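Local coordinates for protein adenosine kinase, putative (Trypanosoma brucei, PDB 3OTX) that probably phosphorylates adenosine to AMP with ATP in the purine salvage pathway, as a magnesium-dependent kinase of the PfkB family, at residues R9-C14 with V157-E162; Y61-S66 with G98-E103; S66-A71 with I110-E115; V73-Q78 with K84-V89. The protein carries 1 engineered substitution. All blocks are in the same frame, centred on the assembly; numbering follows the deposited sequence. Where two conformers were deposited one is given.

Contact 1: R9-C14 with V157-E162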
# COMPACT_ATOMS: atom_id res chain seq x y z
N ARG A 9 15.89 1.21 8.93
CA ARG A 9 15.24 -0.02 8.47
C ARG A 9 13.71 0.07 8.52
O ARG A 9 13.12 0.59 9.48
CB ARG A 9 15.75 -1.22 9.29
CG ARG A 9 17.23 -1.55 9.05
CD ARG A 9 17.36 -2.58 7.93
NE ARG A 9 16.68 -3.84 8.23
CZ ARG A 9 16.80 -4.96 7.52
NH1 ARG A 9 17.58 -5.01 6.45
NH2 ARG A 9 16.13 -6.04 7.89
N VAL A 10 13.10 -0.43 7.45
CA VAL A 10 11.67 -0.35 7.23
C VAL A 10 11.09 -1.75 7.23
O VAL A 10 11.66 -2.68 6.62
CB VAL A 10 11.37 0.37 5.88
CG1 VAL A 10 9.89 0.29 5.57
CG2 VAL A 10 11.79 1.86 5.95
N TYR A 11 9.99 -1.91 7.95
CA TYR A 11 9.23 -3.15 8.00
C TYR A 11 7.93 -2.92 7.29
O TYR A 11 7.18 -2.00 7.68
CB TYR A 11 8.95 -3.49 9.47
CG TYR A 11 8.13 -4.75 9.71
CD1 TYR A 11 8.79 -5.95 10.05
CD2 TYR A 11 6.73 -4.74 9.62
CE1 TYR A 11 8.08 -7.12 10.26
CE2 TYR A 11 5.99 -5.93 9.84
CZ TYR A 11 6.68 -7.10 10.15
OH TYR A 11 5.95 -8.25 10.39
N VAL A 12 7.63 -3.73 6.27
CA VAL A 12 6.37 -3.60 5.54
C VAL A 12 5.61 -4.91 5.63
O VAL A 12 6.20 -5.98 5.48
CB VAL A 12 6.65 -3.34 4.03
CG1 VAL A 12 5.35 -3.38 3.18
CG2 VAL A 12 7.41 -2.03 3.83
N GLN A 13 4.29 -4.83 5.85
CA GLN A 13 3.46 -6.04 5.88
C GLN A 13 2.22 -5.80 5.04
O GLN A 13 1.56 -4.74 5.12
CB GLN A 13 3.11 -6.41 7.33
CG GLN A 13 2.24 -7.69 7.47
CD GLN A 13 2.33 -8.34 8.84
OE1 GLN A 13 1.36 -8.99 9.30
NE2 GLN A 13 3.47 -8.22 9.48
N CYS A 14 1.90 -6.81 4.21
CA CYS A 14 0.73 -6.72 3.35
C CYS A 14 0.46 -8.14 2.82
O CYS A 14 0.92 -9.16 3.40
CB CYS A 14 1.02 -5.72 2.21
SG CYS A 14 -0.40 -5.23 1.20
N VAL A 157 10.31 -11.52 14.33
CA VAL A 157 10.60 -10.70 15.53
C VAL A 157 11.94 -9.98 15.37
O VAL A 157 12.08 -8.81 15.74
CB VAL A 157 10.54 -11.55 16.81
CG1 VAL A 157 11.00 -10.73 18.02
CG2 VAL A 157 9.11 -12.07 17.02
N ARG A 158 12.92 -10.67 14.78
CA ARG A 158 14.21 -10.07 14.47
C ARG A 158 14.02 -8.88 13.54
O ARG A 158 14.57 -7.80 13.79
CB ARG A 158 15.13 -11.11 13.82
CG ARG A 158 16.43 -10.56 13.23
CD ARG A 158 17.11 -11.62 12.38
NE ARG A 158 18.36 -11.16 11.77
CZ ARG A 158 19.16 -11.93 11.03
NH1 ARG A 158 18.86 -13.20 10.80
NH2 ARG A 158 20.28 -11.41 10.51
N ALA A 159 13.22 -9.05 12.50
CA ALA A 159 12.97 -7.93 11.59
C ALA A 159 12.28 -6.76 12.25
O ALA A 159 12.64 -5.59 12.01
CB ALA A 159 12.16 -8.41 10.37
N MET A 160 11.30 -7.05 13.11
CA MET A 160 10.65 -5.97 13.84
C MET A 160 11.64 -5.29 14.80
O MET A 160 11.67 -4.06 14.87
CB MET A 160 9.45 -6.49 14.61
CG MET A 160 8.26 -6.87 13.73
SD MET A 160 6.77 -6.96 14.77
CE MET A 160 5.54 -7.31 13.50
N ASP A 161 12.45 -6.07 15.50
CA ASP A 161 13.40 -5.48 16.46
C ASP A 161 14.41 -4.56 15.80
O ASP A 161 14.84 -3.61 16.42
CB ASP A 161 14.13 -6.53 17.29
CG ASP A 161 13.23 -7.19 18.32
OD1 ASP A 161 12.20 -6.57 18.71
OD2 ASP A 161 13.53 -8.32 18.73
N GLU A 162 14.77 -4.85 14.55
CA GLU A 162 15.79 -4.04 13.87
C GLU A 162 15.22 -2.84 13.07
O GLU A 162 15.97 -1.95 12.64
CB GLU A 162 16.69 -4.93 12.99
CG GLU A 162 15.98 -5.46 11.78
CD GLU A 162 16.69 -6.62 11.10
OE1 GLU A 162 17.78 -7.05 11.54
OE2 GLU A 162 16.13 -7.11 10.10
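The ring of Tyr-11 is brought against Met-160 by a chi1 of 178°, which sets CG opposite the backbone N and carries the ring out from strand 10-13 toward helix 154-162. Met-160 CG, SD and CE follow one another across the ring. Met-160 CG sits 3.5 Å from Tyr-11 CE1. Farther along, Met-160 CE reaches to 3.3 Å from Tyr-11 OH, at the phenol end. The sulfur stands above the ring face at a distance, with Met-160 SD 5.0 Å from the Tyr-11 centroid. This is a Met-aromatic contact. Ala-159 meets the same ring at its edge, where Ala-159 CB lies 4.2 Å from Tyr-11 CD1.

The second part is polar. Glu-162 has CG between the backbone N and the carbonyl carbon, chi1 71°, and its carboxylate is carried toward Arg-9. A salt bridge joins Arg-9 NH2 to Glu-162 OE2; the 2.5 Å modelled is unusually short, and its exact length is doubtful. The guanidinium and carboxylate planes are 82° apart. The bridge rests on this one N-O pair, not on a two-pronged, coplanar pairing. Arg-9 NH1 has a further, weak hydrogen bond to Gly-83 O.

Strand 10-13 lies between strands 86-89 and 165-169 in the large central sheet, and helix 154-162 packs on one face of it. Ala-159 also touches Thr-87 of strand 86-89. Met-160 also packs against Gln-182 and Ala-183 of helix 177-189, and Asp-161 is tied to that helix by a salt bridge to Lys-186.

Contact 2: Y61-S66 with G98-E103. With AP5 (bis(adenosine)-5'-pentaphosphate), chain C.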
# COMPACT_ATOMS: atom_id res chain seq x y z
N TYR A 61 1.18 -11.07 -16.39
CA TYR A 61 1.34 -11.63 -15.06
C TYR A 61 2.58 -11.00 -14.41
O TYR A 61 3.73 -11.22 -14.84
CB TYR A 61 1.53 -13.14 -15.17
CG TYR A 61 0.35 -13.86 -15.76
CD1 TYR A 61 0.26 -14.11 -17.13
CD2 TYR A 61 -0.68 -14.34 -14.95
CE1 TYR A 61 -0.82 -14.77 -17.67
CE2 TYR A 61 -1.76 -15.03 -15.50
CZ TYR A 61 -1.81 -15.24 -16.85
OH TYR A 61 -2.86 -15.92 -17.40
N VAL A 62 2.35 -10.18 -13.40
CA VAL A 62 3.42 -9.40 -12.80
C VAL A 62 3.26 -9.38 -11.29
O VAL A 62 2.13 -9.28 -10.79
CB VAL A 62 3.50 -7.95 -13.40
CG1 VAL A 62 2.14 -7.33 -13.57
CG2 VAL A 62 4.42 -7.03 -12.59
N PRO A 63 4.37 -9.44 -10.54
CA PRO A 63 4.24 -9.33 -9.10
C PRO A 63 3.53 -8.05 -8.72
O PRO A 63 3.78 -7.00 -9.32
CB PRO A 63 5.69 -9.27 -8.60
CG PRO A 63 6.52 -9.88 -9.68
CD PRO A 63 5.78 -9.66 -10.98
N GLY A 64 2.61 -8.17 -7.77
CA GLY A 64 1.88 -7.01 -7.25
C GLY A 64 1.75 -7.12 -5.76
O GLY A 64 2.69 -7.57 -5.07
N GLY A 65 0.59 -6.68 -5.25
CA GLY A 65 0.37 -6.54 -3.80
C GLY A 65 0.76 -5.12 -3.41
O GLY A 65 1.84 -4.66 -3.72
N SER A 66 -0.14 -4.43 -2.71
CA SER A 66 0.08 -3.03 -2.37
C SER A 66 1.39 -2.80 -1.63
O SER A 66 2.27 -2.05 -2.11
CB SER A 66 -1.10 -2.50 -1.57
OG SER A 66 -0.84 -1.17 -1.18
N GLY A 98 4.02 -17.78 -5.96
CA GLY A 98 4.76 -17.48 -4.73
C GLY A 98 6.26 -17.37 -5.00
O GLY A 98 6.90 -16.44 -4.51
N LYS A 99 6.78 -18.31 -5.79
CA LYS A 99 8.22 -18.30 -6.09
C LYS A 99 8.58 -17.02 -6.84
O LYS A 99 9.62 -16.42 -6.58
CB LYS A 99 8.64 -19.50 -6.89
CG LYS A 99 8.59 -20.82 -6.10
CD LYS A 99 8.79 -22.01 -7.10
CE LYS A 99 8.55 -23.37 -6.42
NZ LYS A 99 9.55 -23.65 -5.35
N VAL A 100 7.74 -16.63 -7.80
CA VAL A 100 7.97 -15.39 -8.57
C VAL A 100 7.88 -14.13 -7.71
O VAL A 100 8.74 -13.25 -7.85
CB VAL A 100 7.03 -15.30 -9.80
CG1 VAL A 100 7.04 -13.88 -10.38
CG2 VAL A 100 7.43 -16.34 -10.85
N LEU A 101 6.91 -14.05 -6.81
CA LEU A 101 6.78 -12.88 -5.95
C LEU A 101 8.01 -12.78 -5.07
O LEU A 101 8.60 -11.69 -4.89
CB LEU A 101 5.53 -12.98 -5.08
CG LEU A 101 4.19 -12.90 -5.81
CD1 LEU A 101 3.07 -13.36 -4.89
CD2 LEU A 101 3.93 -11.46 -6.23
N LYS A 102 8.40 -13.90 -4.50
CA LYS A 102 9.60 -13.88 -3.63
C LYS A 102 10.87 -13.53 -4.40
O LYS A 102 11.71 -12.75 -3.93
CB LYS A 102 9.73 -15.24 -2.93
CG LYS A 102 10.90 -15.38 -1.96
CD LYS A 102 10.64 -16.59 -1.06
CE LYS A 102 11.45 -16.46 0.22
NZ LYS A 102 12.89 -16.80 0.03
N GLU A 103 11.01 -14.10 -5.60
CA GLU A 103 12.21 -13.89 -6.39
C GLU A 103 12.37 -12.45 -6.84
O GLU A 103 13.47 -11.89 -6.76
CB GLU A 103 12.27 -14.85 -7.60
CG GLU A 103 13.58 -14.64 -8.34
CD GLU A 103 13.83 -15.58 -9.47
OE1 GLU A 103 14.73 -15.27 -10.29
OE2 GLU A 103 13.14 -16.63 -9.57
PA AP5 C . -3.24 9.54 -6.71
O1A AP5 C . -4.09 9.45 -7.97
O2A AP5 C . -3.78 10.48 -5.65
O3A AP5 C . -3.02 8.12 -5.99
PB AP5 C . -4.10 6.93 -5.83
O1B AP5 C . -5.51 7.40 -6.03
O2B AP5 C . -3.77 6.23 -4.56
O3B AP5 C . -3.66 6.05 -7.08
PG AP5 C . -4.38 4.91 -7.92
O1G AP5 C . -3.74 4.90 -9.28
O2G AP5 C . -5.87 5.10 -8.10
O3G AP5 C . -3.93 3.66 -7.12
PD AP5 C . -4.26 2.09 -7.34
O1D AP5 C . -5.16 1.81 -8.54
O2D AP5 C . -4.68 1.59 -5.99
O3D AP5 C . -2.81 1.54 -7.76
PE AP5 C . -1.65 1.07 -6.74
O1E AP5 C . -1.61 1.99 -5.56
O2E AP5 C . -0.35 0.86 -7.53
O5F AP5 C . -1.74 9.90 -7.17
C5F AP5 C . -0.66 9.89 -6.24
C4F AP5 C . 0.44 10.78 -6.76
O4F AP5 C . 0.81 10.38 -8.08
C3F AP5 C . 0.05 12.24 -6.93
O3F AP5 C . 0.25 12.93 -5.72
C2F AP5 C . 0.92 12.70 -8.07
O2F AP5 C . 2.21 13.00 -7.59
C1F AP5 C . 1.03 11.44 -8.93
N9A AP5 C . 0.00 11.37 -10.01
C8A AP5 C . -1.10 10.51 -10.06
N7A AP5 C . -1.76 10.75 -11.23
C5A AP5 C . -1.10 11.72 -11.90
C6A AP5 C . -1.29 12.33 -13.13
N6A AP5 C . -2.24 11.92 -13.98
N1A AP5 C . -0.40 13.29 -13.54
C2A AP5 C . 0.69 13.66 -12.77
N3A AP5 C . 0.88 13.04 -11.55
C4A AP5 C . 0.02 12.08 -11.14
O5J AP5 C . -2.18 -0.37 -6.21
C5J AP5 C . -2.38 -1.43 -7.12
C4J AP5 C . -2.06 -2.69 -6.33
O4J AP5 C . -3.09 -2.96 -5.37
C3J AP5 C . -2.03 -3.97 -7.18
O3J AP5 C . -0.66 -4.33 -7.37
C2J AP5 C . -2.83 -4.99 -6.37
O2J AP5 C . -2.19 -6.25 -6.24
C1J AP5 C . -2.95 -4.32 -5.03
N9B AP5 C . -4.09 -4.78 -4.23
C8B AP5 C . -5.40 -4.73 -4.62
N7B AP5 C . -6.13 -5.29 -3.62
C5B AP5 C . -5.29 -5.69 -2.62
C6B AP5 C . -5.50 -6.31 -1.38
N6B AP5 C . -6.71 -6.73 -0.95
N1B AP5 C . -4.38 -6.59 -0.64
C2B AP5 C . -3.11 -6.21 -1.00
N3B AP5 C . -2.89 -5.64 -2.24
C4B AP5 C . -3.99 -5.36 -3.00
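Pro-63 and Leu-101 carry this contact, with Val-100 as a smaller third member. Pro-63, on strand 60-63, presents its ring to helix 96-108. Leu-101 meets it with one methyl branch: Leu-101 CD2 lies 3.6 Å from Pro-63 CA and 3.7 Å from Pro-63 CB. Chi1 of -68° puts Leu-101 CG opposite the carbonyl carbon, and chi2 of 166° then turns CD2 to the base of the proline ring. Val-100 meets the outer part of the ring at about a right angle, with Val-100 CG1 4.1 Å from Pro-63 CG. Two neighbouring helix residues thus hold the proline at its base and at its rim.

The chain then runs through Gly-64 and Gly-65, probably the di-glycine switch of ribokinase-family enzymes. Gly-65 binds adenosine and precedes helix 66-76 as its N-cap. In this complex its backbone N donates to AP5 O2J at 3.0 Å and, weakly, to AP5 O3J. Ser-66 N donates to AP5 N3B at 3.0 Å, nearly straight at 166°.

The contact between the two segments is apolar, while the adjoining backbone grips one nucleoside of the ligand through N-H groups. The packing fixes shape, not direction; the directional bonds here are those of the backbone N-H groups to the ligand.

Contact 3: S66-A71 with I110-E115. With AP5 (bis(adenosine)-5'-pentaphosphate), chain C.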
# COMPACT_ATOMS: atom_id res chain seq x y z
N SER A 66 -0.14 -4.43 -2.71
CA SER A 66 0.08 -3.03 -2.37
C SER A 66 1.39 -2.80 -1.63
O SER A 66 2.27 -2.05 -2.11
CB SER A 66 -1.10 -2.50 -1.57
OG SER A 66 -0.84 -1.17 -1.18
N GLY A 67 1.54 -3.45 -0.49
CA GLY A 67 2.76 -3.26 0.30
C GLY A 67 4.00 -3.77 -0.42
O GLY A 67 5.08 -3.23 -0.23
N LEU A 68 3.89 -4.82 -1.23
CA LEU A 68 5.08 -5.29 -1.91
C LEU A 68 5.51 -4.27 -2.98
O LEU A 68 6.70 -3.97 -3.16
CB LEU A 68 4.81 -6.68 -2.50
CG LEU A 68 6.03 -7.37 -3.11
CD1 LEU A 68 7.13 -7.49 -2.02
CD2 LEU A 68 5.59 -8.77 -3.59
N ASN A 69 4.53 -3.67 -3.68
CA ASN A 69 4.82 -2.54 -4.56
C ASN A 69 5.56 -1.40 -3.82
O ASN A 69 6.55 -0.86 -4.32
CB ASN A 69 3.53 -1.97 -5.13
CG ASN A 69 2.86 -2.89 -6.12
OD1 ASN A 69 3.49 -3.77 -6.74
ND2 ASN A 69 1.59 -2.63 -6.34
N VAL A 70 5.04 -1.05 -2.64
CA VAL A 70 5.59 0.04 -1.83
C VAL A 70 7.04 -0.31 -1.48
O VAL A 70 7.95 0.52 -1.63
CB VAL A 70 4.78 0.30 -0.55
CG1 VAL A 70 5.53 1.27 0.37
CG2 VAL A 70 3.41 0.90 -0.90
N ALA A 71 7.24 -1.56 -1.03
CA ALA A 71 8.57 -1.99 -0.63
C ALA A 71 9.54 -1.93 -1.80
O ALA A 71 10.69 -1.51 -1.66
CB ALA A 71 8.50 -3.42 -0.11
N ILE A 110 14.97 -6.77 -1.30
CA ILE A 110 14.04 -6.84 -0.19
C ILE A 110 14.29 -8.13 0.58
O ILE A 110 14.47 -9.19 -0.03
CB ILE A 110 12.58 -6.77 -0.68
CG1 ILE A 110 12.36 -5.38 -1.34
CG2 ILE A 110 11.56 -7.00 0.47
CD1 ILE A 110 11.28 -5.39 -2.27
N VAL A 111 14.31 -8.04 1.91
CA VAL A 111 14.34 -9.25 2.72
C VAL A 111 12.90 -9.74 2.83
O VAL A 111 12.01 -9.02 3.29
CB VAL A 111 14.94 -8.99 4.11
CG1 VAL A 111 14.91 -10.30 4.93
CG2 VAL A 111 16.35 -8.45 3.95
N MET A 112 12.65 -10.95 2.34
CA MET A 112 11.30 -11.49 2.27
C MET A 112 11.05 -12.48 3.41
O MET A 112 11.32 -13.66 3.29
CB MET A 112 11.06 -12.16 0.90
CG MET A 112 10.95 -11.15 -0.22
SD MET A 112 9.46 -10.14 -0.12
CE MET A 112 8.22 -11.17 -0.95
N ALA A 113 10.62 -11.93 4.56
CA ALA A 113 10.37 -12.74 5.73
C ALA A 113 8.95 -13.32 5.65
O ALA A 113 8.09 -13.07 6.51
CB ALA A 113 10.57 -11.91 7.00
N VAL A 114 8.71 -14.09 4.58
CA VAL A 114 7.35 -14.60 4.28
C VAL A 114 7.11 -15.97 4.86
O VAL A 114 8.06 -16.76 5.08
CB VAL A 114 7.09 -14.62 2.72
CG1 VAL A 114 7.06 -13.17 2.19
CG2 VAL A 114 8.15 -15.47 2.00
N GLU A 115 5.84 -16.19 5.18
CA GLU A 115 5.35 -17.49 5.60
C GLU A 115 5.02 -18.30 4.37
O GLU A 115 4.61 -17.72 3.39
CB GLU A 115 4.08 -17.28 6.43
CG GLU A 115 3.53 -18.58 7.05
CD GLU A 115 2.44 -18.35 8.06
OE1 GLU A 115 1.89 -17.23 8.10
OE2 GLU A 115 2.11 -19.33 8.80
PA AP5 C . -3.24 9.54 -6.71
O1A AP5 C . -4.09 9.45 -7.97
O2A AP5 C . -3.78 10.48 -5.65
O3A AP5 C . -3.02 8.12 -5.99
PB AP5 C . -4.10 6.93 -5.83
O1B AP5 C . -5.51 7.40 -6.03
O2B AP5 C . -3.77 6.23 -4.56
O3B AP5 C . -3.66 6.05 -7.08
PG AP5 C . -4.38 4.91 -7.92
O1G AP5 C . -3.74 4.90 -9.28
O2G AP5 C . -5.87 5.10 -8.10
O3G AP5 C . -3.93 3.66 -7.12
PD AP5 C . -4.26 2.09 -7.34
O1D AP5 C . -5.16 1.81 -8.54
O2D AP5 C . -4.68 1.59 -5.99
O3D AP5 C . -2.81 1.54 -7.76
PE AP5 C . -1.65 1.07 -6.74
O1E AP5 C . -1.61 1.99 -5.56
O2E AP5 C . -0.35 0.86 -7.53
O5F AP5 C . -1.74 9.90 -7.17
C5F AP5 C . -0.66 9.89 -6.24
C4F AP5 C . 0.44 10.78 -6.76
O4F AP5 C . 0.81 10.38 -8.08
C3F AP5 C . 0.05 12.24 -6.93
O3F AP5 C . 0.25 12.93 -5.72
C2F AP5 C . 0.92 12.70 -8.07
O2F AP5 C . 2.21 13.00 -7.59
C1F AP5 C . 1.03 11.44 -8.93
N9A AP5 C . 0.00 11.37 -10.01
C8A AP5 C . -1.10 10.51 -10.06
N7A AP5 C . -1.76 10.75 -11.23
C5A AP5 C . -1.10 11.72 -11.90
C6A AP5 C . -1.29 12.33 -13.13
N6A AP5 C . -2.24 11.92 -13.98
N1A AP5 C . -0.40 13.29 -13.54
C2A AP5 C . 0.69 13.66 -12.77
N3A AP5 C . 0.88 13.04 -11.55
C4A AP5 C . 0.02 12.08 -11.14
O5J AP5 C . -2.18 -0.37 -6.21
C5J AP5 C . -2.38 -1.43 -7.12
C4J AP5 C . -2.06 -2.69 -6.33
O4J AP5 C . -3.09 -2.96 -5.37
C3J AP5 C . -2.03 -3.97 -7.18
O3J AP5 C . -0.66 -4.33 -7.37
C2J AP5 C . -2.83 -4.99 -6.37
O2J AP5 C . -2.19 -6.25 -6.24
C1J AP5 C . -2.95 -4.32 -5.03
N9B AP5 C . -4.09 -4.78 -4.23
C8B AP5 C . -5.40 -4.73 -4.62
N7B AP5 C . -6.13 -5.29 -3.62
C5B AP5 C . -5.29 -5.69 -2.62
C6B AP5 C . -5.50 -6.31 -1.38
N6B AP5 C . -6.71 -6.73 -0.95
N1B AP5 C . -4.38 -6.59 -0.64
C2B AP5 C . -3.11 -6.21 -1.00
N3B AP5 C . -2.89 -5.64 -2.24
C4B AP5 C . -3.99 -5.36 -3.00
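Helix 66-76 lines the adenosine pocket at its first turn, and its other side packs through Leu-68 and Ala-71 on Met-112 and Ile-110. On the pocket side, Asn-69 ND2 donates to AP5 O3J at 3.0 Å with an angle of 144°. The same amide nitrogen is hydrogen-bonded to OD2 of Asp-301, the predicted proton acceptor. Ser-66 OG bonds the other carboxylate oxygen of Asp-301, OD1, so two residues of this helix turn probably help to orient it.

The protein contact itself is apolar and buried. Leu-68 has CG opposite the backbone N and sends CD1 toward strand 111-116. Leu-68 CD1 meets Met-112 CE and Met-112 SD, both at 4.0 Å, and the two side chains cross at about a right angle. Met-112 is bent at chi2 (-68°) and at chi3 (-85°), which folds its sulfur and methyl back to the leucine.

The packing is that of a helix laid on the parallel part of the mixed central sheet of the ribokinase-like fold. Strand 111-116 lies beside strand 86-89, and Tyr-88 of that strand is touched by Leu-68, Ile-110 and Met-112. Helix 96-108 closes another side, where Ala-105 meets the same three residues.

About one turn further along the helix, Ala-71 meets Ile-110. Ile-110 CD1 is 3.9 Å from Ala-71 C and 4.0 Å from Ala-71 CB, so the end of the isoleucine rests on both the backbone and the methyl of the alanine. Just past Met-112 the strand is interrupted by an inverse gamma turn centred on Ala-113.

Contact 4: V73-Q78 with K84-V89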
# COMPACT_ATOMS: atom_id res chain seq x y z
N VAL A 73 9.34 -0.03 -4.55
CA VAL A 73 9.63 1.36 -4.93
C VAL A 73 10.59 1.99 -3.92
O VAL A 73 11.58 2.61 -4.33
CB VAL A 73 8.35 2.17 -5.04
CG1 VAL A 73 8.69 3.67 -5.23
CG2 VAL A 73 7.51 1.64 -6.24
N ALA A 74 10.35 1.74 -2.63
CA ALA A 74 11.29 2.27 -1.58
C ALA A 74 12.70 1.73 -1.77
O ALA A 74 13.68 2.49 -1.76
CB ALA A 74 10.75 1.96 -0.17
N GLN A 75 12.81 0.42 -2.03
CA GLN A 75 14.14 -0.17 -2.21
C GLN A 75 14.83 0.39 -3.46
O GLN A 75 16.04 0.61 -3.48
CB GLN A 75 14.01 -1.71 -2.25
CG GLN A 75 15.34 -2.49 -2.18
CD GLN A 75 16.05 -2.34 -0.85
OE1 GLN A 75 15.50 -2.66 0.23
NE2 GLN A 75 17.23 -1.72 -0.90
N TRP A 76 14.06 0.61 -4.52
CA TRP A 76 14.59 1.15 -5.78
C TRP A 76 15.24 2.51 -5.55
O TRP A 76 16.19 2.90 -6.23
CB TRP A 76 13.45 1.30 -6.83
CG TRP A 76 13.83 1.92 -8.14
CD1 TRP A 76 14.60 1.38 -9.11
CD2 TRP A 76 13.39 3.19 -8.64
NE1 TRP A 76 14.71 2.24 -10.18
CE2 TRP A 76 13.96 3.36 -9.91
CE3 TRP A 76 12.56 4.19 -8.13
CZ2 TRP A 76 13.75 4.51 -10.68
CZ3 TRP A 76 12.34 5.34 -8.89
CH2 TRP A 76 12.93 5.48 -10.15
N MET A 77 14.70 3.24 -4.58
CA MET A 77 15.25 4.56 -4.25
C MET A 77 16.46 4.52 -3.33
O MET A 77 17.06 5.57 -3.06
CB MET A 77 14.18 5.40 -3.56
CG MET A 77 13.08 5.91 -4.47
SD MET A 77 13.64 7.02 -5.77
CE MET A 77 14.08 8.49 -4.82
N GLN A 78 16.78 3.34 -2.80
CA GLN A 78 17.91 3.18 -1.89
C GLN A 78 18.78 1.99 -2.35
O GLN A 78 18.97 1.04 -1.62
CB GLN A 78 17.40 2.97 -0.45
CG GLN A 78 16.68 4.20 0.17
CD GLN A 78 17.60 5.39 0.38
OE1 GLN A 78 18.81 5.26 0.30
NE2 GLN A 78 17.02 6.57 0.63
N LYS A 84 19.57 -4.48 3.21
CA LYS A 84 19.85 -3.72 4.41
C LYS A 84 18.85 -2.63 4.68
O LYS A 84 19.15 -1.69 5.43
CB LYS A 84 21.24 -3.04 4.34
CG LYS A 84 22.43 -3.95 4.09
CD LYS A 84 23.69 -3.08 4.03
CE LYS A 84 24.88 -3.83 3.47
NZ LYS A 84 25.92 -2.88 3.01
N PHE A 85 17.67 -2.71 4.06
CA PHE A 85 16.73 -1.60 4.16
C PHE A 85 15.32 -2.07 4.49
O PHE A 85 14.86 -1.90 5.62
CB PHE A 85 16.82 -0.74 2.89
CG PHE A 85 15.87 0.42 2.86
CD1 PHE A 85 15.51 1.12 4.00
CD2 PHE A 85 15.31 0.81 1.64
CE1 PHE A 85 14.58 2.18 3.93
CE2 PHE A 85 14.39 1.89 1.56
CZ PHE A 85 14.04 2.58 2.69
N VAL A 86 14.63 -2.70 3.54
CA VAL A 86 13.25 -3.13 3.75
C VAL A 86 13.12 -4.62 4.00
O VAL A 86 13.77 -5.44 3.34
CB VAL A 86 12.37 -2.78 2.50
CG1 VAL A 86 10.92 -3.30 2.68
CG2 VAL A 86 12.40 -1.29 2.17
N THR A 87 12.33 -4.97 5.01
CA THR A 87 11.91 -6.36 5.21
C THR A 87 10.41 -6.39 4.98
O THR A 87 9.71 -5.51 5.45
CB THR A 87 12.18 -6.82 6.65
OG1 THR A 87 13.58 -6.81 6.86
CG2 THR A 87 11.67 -8.22 6.86
N TYR A 88 9.95 -7.36 4.21
CA TYR A 88 8.53 -7.52 3.88
C TYR A 88 8.03 -8.80 4.51
O TYR A 88 8.71 -9.85 4.45
CB TYR A 88 8.35 -7.61 2.35
CG TYR A 88 6.96 -7.86 1.91
CD1 TYR A 88 6.11 -6.80 1.61
CD2 TYR A 88 6.47 -9.16 1.74
CE1 TYR A 88 4.76 -7.02 1.19
CE2 TYR A 88 5.16 -9.40 1.33
CZ TYR A 88 4.31 -8.33 1.05
OH TYR A 88 3.01 -8.57 0.63
N VAL A 89 6.85 -8.71 5.12
CA VAL A 89 6.18 -9.88 5.70
C VAL A 89 4.81 -10.08 5.05
O VAL A 89 4.01 -9.14 4.93
CB VAL A 89 6.06 -9.74 7.25
CG1 VAL A 89 5.19 -10.82 7.90
CG2 VAL A 89 7.45 -9.85 7.86
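Helix 66-76 and strand 86-89 form a helix-loop-strand unit of the alpha/beta core, and the contact is made where the chain returns from one to the other. Phe-85, just before the strand, is the main wedge. Its ring points its CE2 corner at the helix: Ala-74 O lies in the ring plane at the edge, 3.4 Å from Phe-85 CE2. Ala-74 CB is 4.0 Å from that same Phe-85 CE2. Gln-78 adds its aliphatic part, with Gln-78 CG 3.5 Å from Phe-85 CE2. The amide of Gln-78 turns elsewhere and donates from NE2 to Ser-309 O.

Gln-75 runs past the phenylalanine in the opposite direction, its amide plane tilted 77° to the ring. Its chain is bent at chi2 (67°), which brings OE1 to the start of the strand. There Val-86 N donates a weak hydrogen bond to Gln-75 OE1, 3.4 Å long and 157° at the hydrogen. Gln-75 OE1 also lies 3.5 Å from Phe-85 CB. Val-86 CG2 sits over one face of the Phe-85 ring, toward its rim, and approaches Ala-74 CB at 4.3 Å.

Strand 86-89 runs between strands 10-13 and 111-116 of the large sheet. Val-86 faces helix 66-76, while Thr-87 points away and packs on Val-111 of the neighbouring strand. Phe-85 also touches Val-10. Helix 317-332 packs on Val-73, Trp-76 and Met-77, flanking helix 66-76.

Overall arrangement
Contacts 1, 3 and 4 share the large central sheet, through neighbouring strands 10-13, 86-89 and 111-116. Helices 154-162 and 66-76 cover its opposite faces in contacts 1 and 4. Contacts 3 and 4 use successive parts of helix 66-76, with centres about 8 Å apart. Contact 2 shares Ser-66 with contact 3, their centres about 9 Å apart, and involves the small five-stranded sheet. The centres of contacts 1 and 2 are farthest apart, at about 19 Å. Along the chain, 9-14 and 157-162 enclose the rest, contacts 2 and 3 interleave, and contact 4 falls within both. Helix 66-76 thus links the nucleoside pocket, and the small sheet before it, to the core.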